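Local coordinates for protein extracellular invertase (Aspergillus kawachii, PDB 5XH8) that probably hydrolyses sucrose and related fructosides as a family 32 beta-fructofuranosidase and transfers fructosyl groups to build fructooligosaccharides such as 1-kestose, at residues Asn13-Ser21 and Glu357-Asn365; Glu24-Pro35 and Gly595-Tyr605. All coordinates share one frame; numbering follows the deposited sequence.

Contact 1: residues Asn13-Ser21 and Glu357-Asn365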
loop_
_atom_site.group_PDB
_atom_site.type_symbol
_atom_site.label_atom_id
_atom_site.label_comp_id
_atom_site.label_asym_id
_atom_site.label_seq_id
_atom_site.Cartn_x
_atom_site.Cartn_y
_atom_site.Cartn_z
ATOM N N ASN A 13 18.158 34.748 30.786
ATOM C CA ASN A 13 17.994 33.408 30.238
ATOM C C ASN A 13 16.727 33.522 29.400
ATOM O O ASN A 13 15.633 33.695 29.944
ATOM C CB ASN A 13 17.818 32.366 31.338
ATOM C CG ASN A 13 17.611 30.936 30.786
ATOM O OD1 ASN A 13 17.297 30.707 29.606
ATOM N ND2 ASN A 13 17.779 29.976 31.658
ATOM N N LEU A 14 16.884 33.481 28.077
ATOM C CA LEU A 14 15.727 33.719 27.180
ATOM C C LEU A 14 14.560 32.748 27.372
ATOM O O LEU A 14 13.422 33.106 27.118
ATOM C CB LEU A 14 16.155 33.754 25.715
ATOM C CG LEU A 14 17.209 34.813 25.393
ATOM C CD1 LEU A 14 17.626 34.674 23.945
ATOM C CD2 LEU A 14 16.673 36.201 25.669
ATOM N N SER A 15 14.833 31.538 27.853
ATOM C CA SER A 15 13.760 30.591 28.152
ATOM C C SER A 15 12.855 30.975 29.305
ATOM O O SER A 15 11.881 30.293 29.506
ATOM C CB SER A 15 14.329 29.198 28.386
ATOM O OG SER A 15 14.861 28.749 27.155
ATOM N N THR A 16 13.160 32.048 30.048
ATOM C CA THR A 16 12.264 32.535 31.104
ATOM C C THR A 16 11.265 33.549 30.609
ATOM O O THR A 16 10.373 33.904 31.356
ATOM C CB THR A 16 13.051 33.180 32.284
ATOM O OG1 THR A 16 13.772 34.350 31.838
ATOM C CG2 THR A 16 14.024 32.170 32.869
ATOM N N LEU A 17 11.410 34.039 29.374
ATOM C CA LEU A 17 10.507 35.089 28.866
ATOM C C LEU A 17 9.152 34.505 28.426
ATOM O O LEU A 17 9.044 33.296 28.251
ATOM C CB LEU A 17 11.166 35.868 27.727
ATOM C CG LEU A 17 12.389 36.713 28.120
ATOM C CD1 LEU A 17 13.145 37.176 26.890
ATOM C CD2 LEU A 17 11.962 37.917 28.949
ATOM N N PRO A 18 8.116 35.357 28.282
ATOM C CA PRO A 18 6.829 34.868 27.811
ATOM C C PRO A 18 6.862 34.341 26.378
ATOM O O PRO A 18 7.757 34.682 25.586
ATOM C CB PRO A 18 5.916 36.103 27.869
ATOM C CG PRO A 18 6.593 37.049 28.794
ATOM C CD PRO A 18 8.057 36.785 28.651
ATOM N N ASN A 19 5.870 33.515 26.083
ATOM C CA ASN A 19 5.666 32.962 24.742
ATOM C C ASN A 19 5.458 34.091 23.767
ATOM O O ASN A 19 4.718 35.017 24.064
ATOM C CB ASN A 19 4.429 32.082 24.710
ATOM C CG ASN A 19 4.615 30.802 25.483
ATOM O OD1 ASN A 19 5.728 30.407 25.808
ATOM N ND2 ASN A 19 3.514 30.144 25.784
ATOM N N GLY A 20 6.138 34.036 22.627
ATOM C CA GLY A 20 5.956 35.069 21.602
ATOM C C GLY A 20 6.741 36.352 21.792
ATOM O O GLY A 20 6.764 37.166 20.884
ATOM N N SER A 21 7.422 36.528 22.941
ATOM C CA SER A 21 8.049 37.804 23.276
ATOM C C SER A 21 9.263 38.077 22.398
ATOM O O SER A 21 9.598 39.231 22.172
ATOM C CB SER A 21 8.420 37.855 24.777
ATOM O OG SER A 21 9.418 36.895 25.093
ATOM N N GLU A 357 19.031 21.612 22.097
ATOM C CA GLU A 357 18.276 21.526 23.351
ATOM C C GLU A 357 18.284 22.814 24.194
ATOM O O GLU A 357 19.340 23.386 24.468
ATOM C CB GLU A 357 18.811 20.358 24.180
ATOM C CG GLU A 357 17.910 19.996 25.356
ATOM C CD GLU A 357 18.214 18.633 25.948
ATOM O OE1 GLU A 357 19.258 18.016 25.601
ATOM O OE2 GLU A 357 17.386 18.188 26.769
ATOM N N GLY A 358 17.100 23.248 24.609
ATOM C CA GLY A 358 16.942 24.457 25.417
ATOM C C GLY A 358 16.843 25.783 24.673
ATOM O O GLY A 358 16.769 26.841 25.315
ATOM N N PHE A 359 16.840 25.754 23.336
ATOM C CA PHE A 359 16.649 26.973 22.538
ATOM C C PHE A 359 15.279 27.585 22.897
ATOM O O PHE A 359 14.321 26.862 23.131
ATOM C CB PHE A 359 16.765 26.695 21.014
ATOM C CG PHE A 359 16.650 27.942 20.166
ATOM C CD1 PHE A 359 15.405 28.478 19.840
ATOM C CD2 PHE A 359 17.784 28.600 19.722
ATOM C CE1 PHE A 359 15.298 29.655 19.115
ATOM C CE2 PHE A 359 17.681 29.790 18.979
ATOM C CZ PHE A 359 16.440 30.313 18.674
ATOM N N PRO A 360 15.179 28.922 22.963
ATOM C CA PRO A 360 13.919 29.527 23.397
ATOM C C PRO A 360 12.838 29.563 22.285
ATOM O O PRO A 360 12.455 30.627 21.778
ATOM C CB PRO A 360 14.359 30.910 23.842
ATOM C CG PRO A 360 15.502 31.213 22.947
ATOM C CD PRO A 360 16.241 29.928 22.828
ATOM N N THR A 361 12.322 28.380 21.972
ATOM C CA THR A 361 11.437 28.177 20.827
ATOM C C THR A 361 10.072 28.783 21.088
ATOM O O THR A 361 9.545 29.501 20.233
ATOM C CB THR A 361 11.382 26.679 20.435
ATOM O OG1 THR A 361 12.676 26.328 19.923
ATOM C CG2 THR A 361 10.317 26.405 19.340
ATOM N N ASN A 362 9.536 28.592 22.290
ATOM C CA ASN A 362 8.226 29.175 22.607
ATOM C C ASN A 362 8.257 30.691 22.636
ATOM O O ASN A 362 7.260 31.322 22.314
ATOM C CB ASN A 362 7.682 28.651 23.928
ATOM C CG ASN A 362 7.386 27.166 23.880
ATOM O OD1 ASN A 362 7.277 26.565 22.812
ATOM N ND2 ASN A 362 7.269 26.572 25.037
ATOM N N GLN A 363 9.414 31.251 22.979
ATOM C CA GLN A 363 9.612 32.704 23.004
ATOM C C GLN A 363 9.694 33.246 21.583
ATOM O O GLN A 363 9.083 34.262 21.249
ATOM C CB GLN A 363 10.895 33.044 23.781
ATOM C CG GLN A 363 10.786 32.795 25.285
ATOM C CD GLN A 363 10.829 31.326 25.675
ATOM O OE1 GLN A 363 11.443 30.483 25.003
ATOM N NE2 GLN A 363 10.194 31.014 26.781
ATOM N N GLN A 364 10.451 32.563 20.736
ATOM C CA GLN A 364 10.581 32.993 19.353
ATOM C C GLN A 364 9.269 32.764 18.594
ATOM O O GLN A 364 8.846 33.610 17.828
ATOM C CB GLN A 364 11.759 32.287 18.681
ATOM C CG GLN A 364 12.074 32.835 17.306
ATOM C CD GLN A 364 13.463 32.462 16.848
ATOM O OE1 GLN A 364 14.369 33.291 16.845
ATOM N NE2 GLN A 364 13.636 31.192 16.458
ATOM N N ASN A 365 8.618 31.635 18.839
ATOM C CA ASN A 365 7.393 31.274 18.151
ATOM C C ASN A 365 7.557 31.125 16.624
ATOM O O ASN A 365 6.576 31.234 15.889
ATOM C CB ASN A 365 6.247 32.244 18.475
ATOM C CG ASN A 365 4.878 31.677 18.095
ATOM O OD1 ASN A 365 4.660 30.486 18.155
ATOM N ND2 ASN A 365 3.978 32.532 17.667
#

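Contact 2: residues Glu24-Pro35 and Gly595-Tyr605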
loop_
_atom_site.group_PDB
_atom_site.type_symbol
_atom_site.label_atom_id
_atom_site.label_comp_id
_atom_site.label_asym_id
_atom_site.label_seq_id
_atom_site.Cartn_x
_atom_site.Cartn_y
_atom_site.Cartn_z
ATOM N N GLU A 24 10.008 38.952 16.904
ATOM C CA GLU A 24 10.738 39.811 15.965
ATOM C C GLU A 24 12.247 39.840 16.132
ATOM O O GLU A 24 12.948 40.312 15.234
ATOM C CB GLU A 24 10.180 41.251 15.990
ATOM C CG GLU A 24 8.717 41.391 15.558
ATOM C CD GLU A 24 8.424 41.022 14.076
ATOM O OE1 GLU A 24 9.363 40.751 13.292
ATOM O OE2 GLU A 24 7.226 40.983 13.680
ATOM N N THR A 25 12.761 39.297 17.237
ATOM C CA THR A 25 14.138 39.525 17.661
ATOM C C THR A 25 15.147 39.243 16.583
ATOM O O THR A 25 16.002 40.106 16.272
ATOM C CB THR A 25 14.468 38.666 18.900
ATOM O OG1 THR A 25 13.520 38.956 19.927
ATOM C CG2 THR A 25 15.886 38.944 19.430
ATOM N N TRP A 26 15.039 38.038 16.013
ATOM C CA TRP A 26 16.009 37.517 15.051
ATOM C C TRP A 26 15.400 37.239 13.660
ATOM O O TRP A 26 16.052 36.657 12.781
ATOM C CB TRP A 26 16.622 36.253 15.638
ATOM C CG TRP A 26 17.564 36.518 16.807
ATOM C CD1 TRP A 26 18.524 37.506 16.897
ATOM C CD2 TRP A 26 17.664 35.756 18.024
ATOM N NE1 TRP A 26 19.201 37.403 18.093
ATOM C CE2 TRP A 26 18.691 36.349 18.808
ATOM C CE3 TRP A 26 16.987 34.629 18.532
ATOM C CZ2 TRP A 26 19.054 35.854 20.054
ATOM C CZ3 TRP A 26 17.354 34.133 19.783
ATOM C CH2 TRP A 26 18.391 34.744 20.526
ATOM N N ARG A 27 14.175 37.702 13.475
ATOM C CA ARG A 27 13.361 37.384 12.314
ATOM C C ARG A 27 13.825 38.119 11.053
ATOM O O ARG A 27 13.942 39.343 11.040
ATOM C CB ARG A 27 11.901 37.717 12.606
ATOM C CG ARG A 27 10.901 37.152 11.606
ATOM C CD ARG A 27 9.471 37.316 12.091
ATOM N NE ARG A 27 8.531 36.877 11.065
ATOM C CZ ARG A 27 8.182 35.614 10.799
ATOM N NH1 ARG A 27 8.646 34.588 11.508
ATOM N NH2 ARG A 27 7.339 35.374 9.801
ATOM N N PRO A 28 14.056 37.369 9.976
ATOM C CA PRO A 28 14.418 38.036 8.738
ATOM C C PRO A 28 13.216 38.741 8.092
ATOM O O PRO A 28 12.054 38.414 8.394
ATOM C CB PRO A 28 14.958 36.887 7.888
ATOM C CG PRO A 28 14.195 35.700 8.345
ATOM C CD PRO A 28 13.988 35.906 9.814
ATOM N N ARG A 29 13.498 39.697 7.211
ATOM C CA ARG A 29 12.449 40.366 6.407
ATOM C C ARG A 29 12.435 40.038 4.912
ATOM O O ARG A 29 11.417 40.279 4.248
ATOM C CB ARG A 29 12.539 41.885 6.601
ATOM C CG ARG A 29 13.758 42.551 5.990
ATOM C CD ARG A 29 13.595 44.077 5.978
ATOM N NE ARG A 29 13.491 44.641 7.330
ATOM C CZ ARG A 29 14.189 45.672 7.830
ATOM N NH1 ARG A 29 15.079 46.380 7.113
ATOM N NH2 ARG A 29 13.962 46.031 9.091
ATOM N N ALA A 30 13.553 39.543 4.386
ATOM C CA ALA A 30 13.728 39.293 2.948
ATOM C C ALA A 30 13.829 37.789 2.587
ATOM O O ALA A 30 14.300 37.450 1.495
ATOM C CB ALA A 30 14.976 40.006 2.453
ATOM N N HIS A 31 13.387 36.907 3.490
ATOM C CA HIS A 31 13.486 35.450 3.300
ATOM C C HIS A 31 12.109 34.774 3.331
ATOM O O HIS A 31 11.155 35.283 3.926
ATOM C CB HIS A 31 14.372 34.837 4.390
ATOM C CG HIS A 31 15.834 34.968 4.122
ATOM N ND1 HIS A 31 16.515 36.153 4.289
ATOM C CD2 HIS A 31 16.748 34.066 3.709
ATOM C CE1 HIS A 31 17.783 35.973 3.979
ATOM N NE2 HIS A 31 17.951 34.713 3.633
ATOM N N VAL A 32 12.031 33.600 2.708
ATOM C CA VAL A 32 10.809 32.779 2.740
ATOM C C VAL A 32 10.737 31.966 4.036
ATOM O O VAL A 32 11.579 31.111 4.297
ATOM C CB VAL A 32 10.706 31.829 1.500
ATOM C CG1 VAL A 32 9.548 30.830 1.647
ATOM C CG2 VAL A 32 10.541 32.648 0.256
ATOM N N LEU A 33 9.709 32.252 4.829
ATOM C CA LEU A 33 9.395 31.485 6.003
ATOM C C LEU A 33 7.904 31.708 6.307
ATOM O O LEU A 33 7.340 32.701 5.874
ATOM C CB LEU A 33 10.319 31.887 7.179
ATOM C CG LEU A 33 10.069 33.157 7.988
ATOM C CD1 LEU A 33 11.075 33.226 9.138
ATOM C CD2 LEU A 33 10.134 34.430 7.137
ATOM N N PRO A 34 7.266 30.799 7.055
ATOM C CA PRO A 34 5.826 30.953 7.311
ATOM C C PRO A 34 5.510 32.170 8.194
ATOM O O PRO A 34 6.433 32.782 8.760
ATOM C CB PRO A 34 5.447 29.641 8.022
ATOM C CG PRO A 34 6.739 29.120 8.569
ATOM C CD PRO A 34 7.805 29.572 7.639
ATOM N N PRO A 35 4.211 32.512 8.320
ATOM C CA PRO A 35 3.825 33.622 9.191
ATOM C C PRO A 35 4.286 33.436 10.632
ATOM O O PRO A 35 4.645 34.411 11.283
ATOM C CB PRO A 35 2.299 33.660 9.070
ATOM C CG PRO A 35 2.028 33.063 7.728
ATOM C CD PRO A 35 3.044 31.952 7.616
ATOM N N GLY A 595 19.084 47.979 4.630
ATOM C CA GLY A 595 17.624 47.931 4.635
ATOM C C GLY A 595 16.997 46.695 3.997
ATOM O O GLY A 595 15.938 46.248 4.444
ATOM N N LEU A 596 17.636 46.155 2.960
ATOM C CA LEU A 596 17.081 45.038 2.158
ATOM C C LEU A 596 15.679 45.410 1.693
ATOM O O LEU A 596 15.478 46.524 1.227
ATOM C CB LEU A 596 17.124 43.719 2.936
ATOM C CG LEU A 596 18.456 43.350 3.583
ATOM C CD1 LEU A 596 18.343 41.997 4.268
ATOM C CD2 LEU A 596 19.614 43.363 2.589
ATOM N N TYR A 597 14.702 44.523 1.820
ATOM C CA TYR A 597 13.327 44.856 1.458
ATOM C C TYR A 597 12.406 43.887 2.173
ATOM O O TYR A 597 12.874 42.907 2.754
ATOM C CB TYR A 597 13.126 44.757 -0.068
ATOM C CG TYR A 597 13.181 43.309 -0.593
ATOM C CD1 TYR A 597 14.398 42.637 -0.722
ATOM C CD2 TYR A 597 12.018 42.629 -0.938
ATOM C CE1 TYR A 597 14.453 41.313 -1.175
ATOM C CE2 TYR A 597 12.061 41.308 -1.387
ATOM C CZ TYR A 597 13.281 40.650 -1.507
ATOM O OH TYR A 597 13.326 39.344 -1.970
ATOM N N ASP A 598 11.103 44.157 2.108
ATOM C CA ASP A 598 10.075 43.313 2.706
ATOM C C ASP A 598 9.605 42.254 1.684
ATOM O O ASP A 598 8.879 42.549 0.740
ATOM C CB ASP A 598 8.909 44.194 3.158
ATOM C CG ASP A 598 7.833 43.434 3.871
ATOM O OD1 ASP A 598 7.973 42.219 4.184
ATOM O OD2 ASP A 598 6.790 44.075 4.143
ATOM N N ALA A 599 10.011 41.010 1.903
ATOM C CA ALA A 599 9.611 39.908 1.022
ATOM C C ALA A 599 8.159 39.489 1.216
ATOM O O ALA A 599 7.646 38.731 0.390
ATOM C CB ALA A 599 10.548 38.715 1.183
ATOM N N TRP A 600 7.512 39.977 2.285
ATOM C CA TRP A 600 6.140 39.664 2.616
ATOM C C TRP A 600 5.291 40.935 2.782
ATOM O O TRP A 600 4.761 41.171 3.862
ATOM C CB TRP A 600 6.103 38.791 3.908
ATOM C CG TRP A 600 6.778 37.471 3.713
ATOM C CD1 TRP A 600 8.076 37.161 4.012
ATOM C CD2 TRP A 600 6.216 36.294 3.109
ATOM N NE1 TRP A 600 8.353 35.865 3.659
ATOM C CE2 TRP A 600 7.233 35.309 3.097
ATOM C CE3 TRP A 600 4.961 35.980 2.585
ATOM C CZ2 TRP A 600 7.030 34.025 2.574
ATOM C CZ3 TRP A 600 4.751 34.696 2.070
ATOM C CH2 TRP A 600 5.792 33.735 2.070
ATOM N N PRO A 601 5.067 41.699 1.686
ATOM C CA PRO A 601 4.395 43.005 1.811
ATOM C C PRO A 601 2.958 42.956 2.299
ATOM O O PRO A 601 2.484 43.968 2.787
ATOM C CB PRO A 601 4.470 43.601 0.388
ATOM C CG PRO A 601 4.624 42.416 -0.512
ATOM C CD PRO A 601 5.434 41.410 0.283
ATOM N N ASP A 602 2.273 41.820 2.174
ATOM C CA ASP A 602 0.896 41.698 2.638
ATOM C C ASP A 602 0.752 41.061 4.013
ATOM O O ASP A 602 -0.367 40.894 4.457
ATOM C CB ASP A 602 0.048 40.959 1.603
ATOM C CG ASP A 602 0.154 41.583 0.210
ATOM O OD1 ASP A 602 0.116 42.816 0.091
ATOM O OD2 ASP A 602 0.305 40.837 -0.778
ATOM N N ARG A 603 1.862 40.726 4.686
ATOM C CA ARG A 603 1.866 40.471 6.142
ATOM C C ARG A 603 2.223 41.747 6.927
ATOM O O ARG A 603 3.049 42.557 6.467
ATOM C CB ARG A 603 2.953 39.442 6.513
ATOM C CG ARG A 603 2.733 38.013 6.078
ATOM C CD ARG A 603 3.921 37.156 6.498
ATOM N NE ARG A 603 3.916 35.832 5.846
ATOM C CZ ARG A 603 4.918 34.955 5.904
ATOM N NH1 ARG A 603 6.024 35.238 6.584
ATOM N NH2 ARG A 603 4.828 33.786 5.267
ATOM N N GLN A 604 1.697 41.873 8.143
ATOM C CA GLN A 604 2.143 42.932 9.085
ATOM C C GLN A 604 3.383 42.589 9.982
ATOM O O GLN A 604 3.988 43.501 10.552
ATOM C CB GLN A 604 0.973 43.380 9.978
ATOM C CG GLN A 604 0.983 44.880 10.271
ATOM C CD GLN A 604 0.251 45.263 11.552
ATOM O OE1 GLN A 604 -0.630 44.544 12.024
ATOM N NE2 GLN A 604 0.614 46.410 12.116
ATOM N N TYR A 605 3.748 41.305 10.109
ATOM C CA TYR A 605 4.825 40.847 11.028
ATOM C C TYR A 605 5.781 39.850 10.352
ATOM O O TYR A 605 5.403 39.256 9.329
ATOM C CB TYR A 605 4.210 40.188 12.273
ATOM C CG TYR A 605 3.317 41.104 13.087
ATOM C CD1 TYR A 605 3.858 41.972 14.048
ATOM C CD2 TYR A 605 1.927 41.110 12.895
ATOM C CE1 TYR A 605 3.043 42.819 14.787
ATOM C CE2 TYR A 605 1.105 41.953 13.630
ATOM C CZ TYR A 605 1.665 42.802 14.574
ATOM O OH TYR A 605 0.853 43.636 15.306
ATOM O OXT TYR A 605 6.925 39.607 10.807
HETATM O O HOH W 1 6.976 37.523 8.112
HETATM O O HOH W 2 9.186 40.460 5.366
HETATM O O HOH W 3 3.924 37.047 10.362
#

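Contact 1: residues Asn13-Ser21 and Glu357-Asn365
The short helix 361-364 of the family 32 N-terminal domain is met here by the N-terminal arm, which folds round Gln363 with a 3-10 segment (14-16) and a type II beta turn (Pro18 to Ser21). Gln363 carries the contact. Its CG lies beside the backbone N (chi1 -70°), and a bend at chi2 (74°) turns the amide toward the arm. Gln363 NE2 gives Leu17 O an almost straight hydrogen bond of 2.9 Å. That oxygen lies in the amide plane of Gln363, which helps to set the rotation of the amide. The CG of Gln363 rests against Leu14 O at 3.2 Å. Gly20 N, in the beta turn, donates to Asn362 O at 3.0 Å. Gly20 has positive phi, a conformation that suits glycine. The side chains of Asn19 and Asn362 run alongside each other in the same direction, their amide planes nearly perpendicular. Asn19 OD1 meets Asn362 CB at 3.2 Å. At the other end, Leu14 CB packs on Pro360 CG at 3.8 Å, and Ser15 OG makes a weak bond to Gly358 O at 3.3 Å. Pro360 is the N-cap residue of the helix. Leu14 also touches Ala508. Beyond Asn365, where the helix ends, the chain enters strand 366-385, and Asn365 bonds through its backbone to Gly37 at the start of strand 37-47.

Contact 2: residues Glu24-Pro35 and Gly595-Tyr605
Arg603 runs extended from CG to NE, with CG beside the backbone N (chi1 -70°), and this carries its guanidinium to Leu33 O. Arg603 NH1 and NH2 both grip Leu33 O end-on, at 2.9 and 2.8 Å. The Trp600 ring lies against one face of the guanidinium, with CD2 over its centre, and Pro35 N lies over the opposite face. Trp600 NE1 donates to His31 O at 2.9 Å. Arg27 is also extended, CG anti to the backbone N (chi1 -167°), and Arg27 NE forms a salt bridge with Tyr605 OXT, the chain terminus, at 3.2 Å. Water 1 accepts from Arg27 NH2 and Arg603 NH1 and donates to Tyr605 O. Tyr605 is poorly ordered, so its links are less certain. Arg29 NH1 reaches Gly595 O at 2.8 Å. The backbones join where Ala599 N donates to Arg29 O, also at 2.8 Å. Ala30 CB packs on Tyr597 CE1 at 3.9 Å. Arg603 NH2 also forms a salt bridge with Asp78. Arginine side chains thus bind backbone carbonyls and the terminal carboxylate. Glu24 OE2 lies close to Tyr605 OXT, a like-charge approach that the Arg27 cation probably eases.

Overall arrangement
From the N terminus the chain first passes through 13-21, then 24-35, before entering strand 37-47. Contact 1 closes a loop of 335 residues, joining this arm to the turn and short helix just ahead of strand 366-385. Contact 2 closes a longer loop of 559 residues, joining the next part of the arm to the C-terminal tail after strand 585-594. The two loops cross: 24-35 lies between the segments of contact 1 and 595-605 lies beyond 357-365, so the segments alternate. Trp26 links them by packing against Leu14, Phe359 and Gln364. The N-terminal arm therefore ties together the beta-propeller, through strand 366-385, and the C-terminal beta-sandwich, through the tail that follows its last strand.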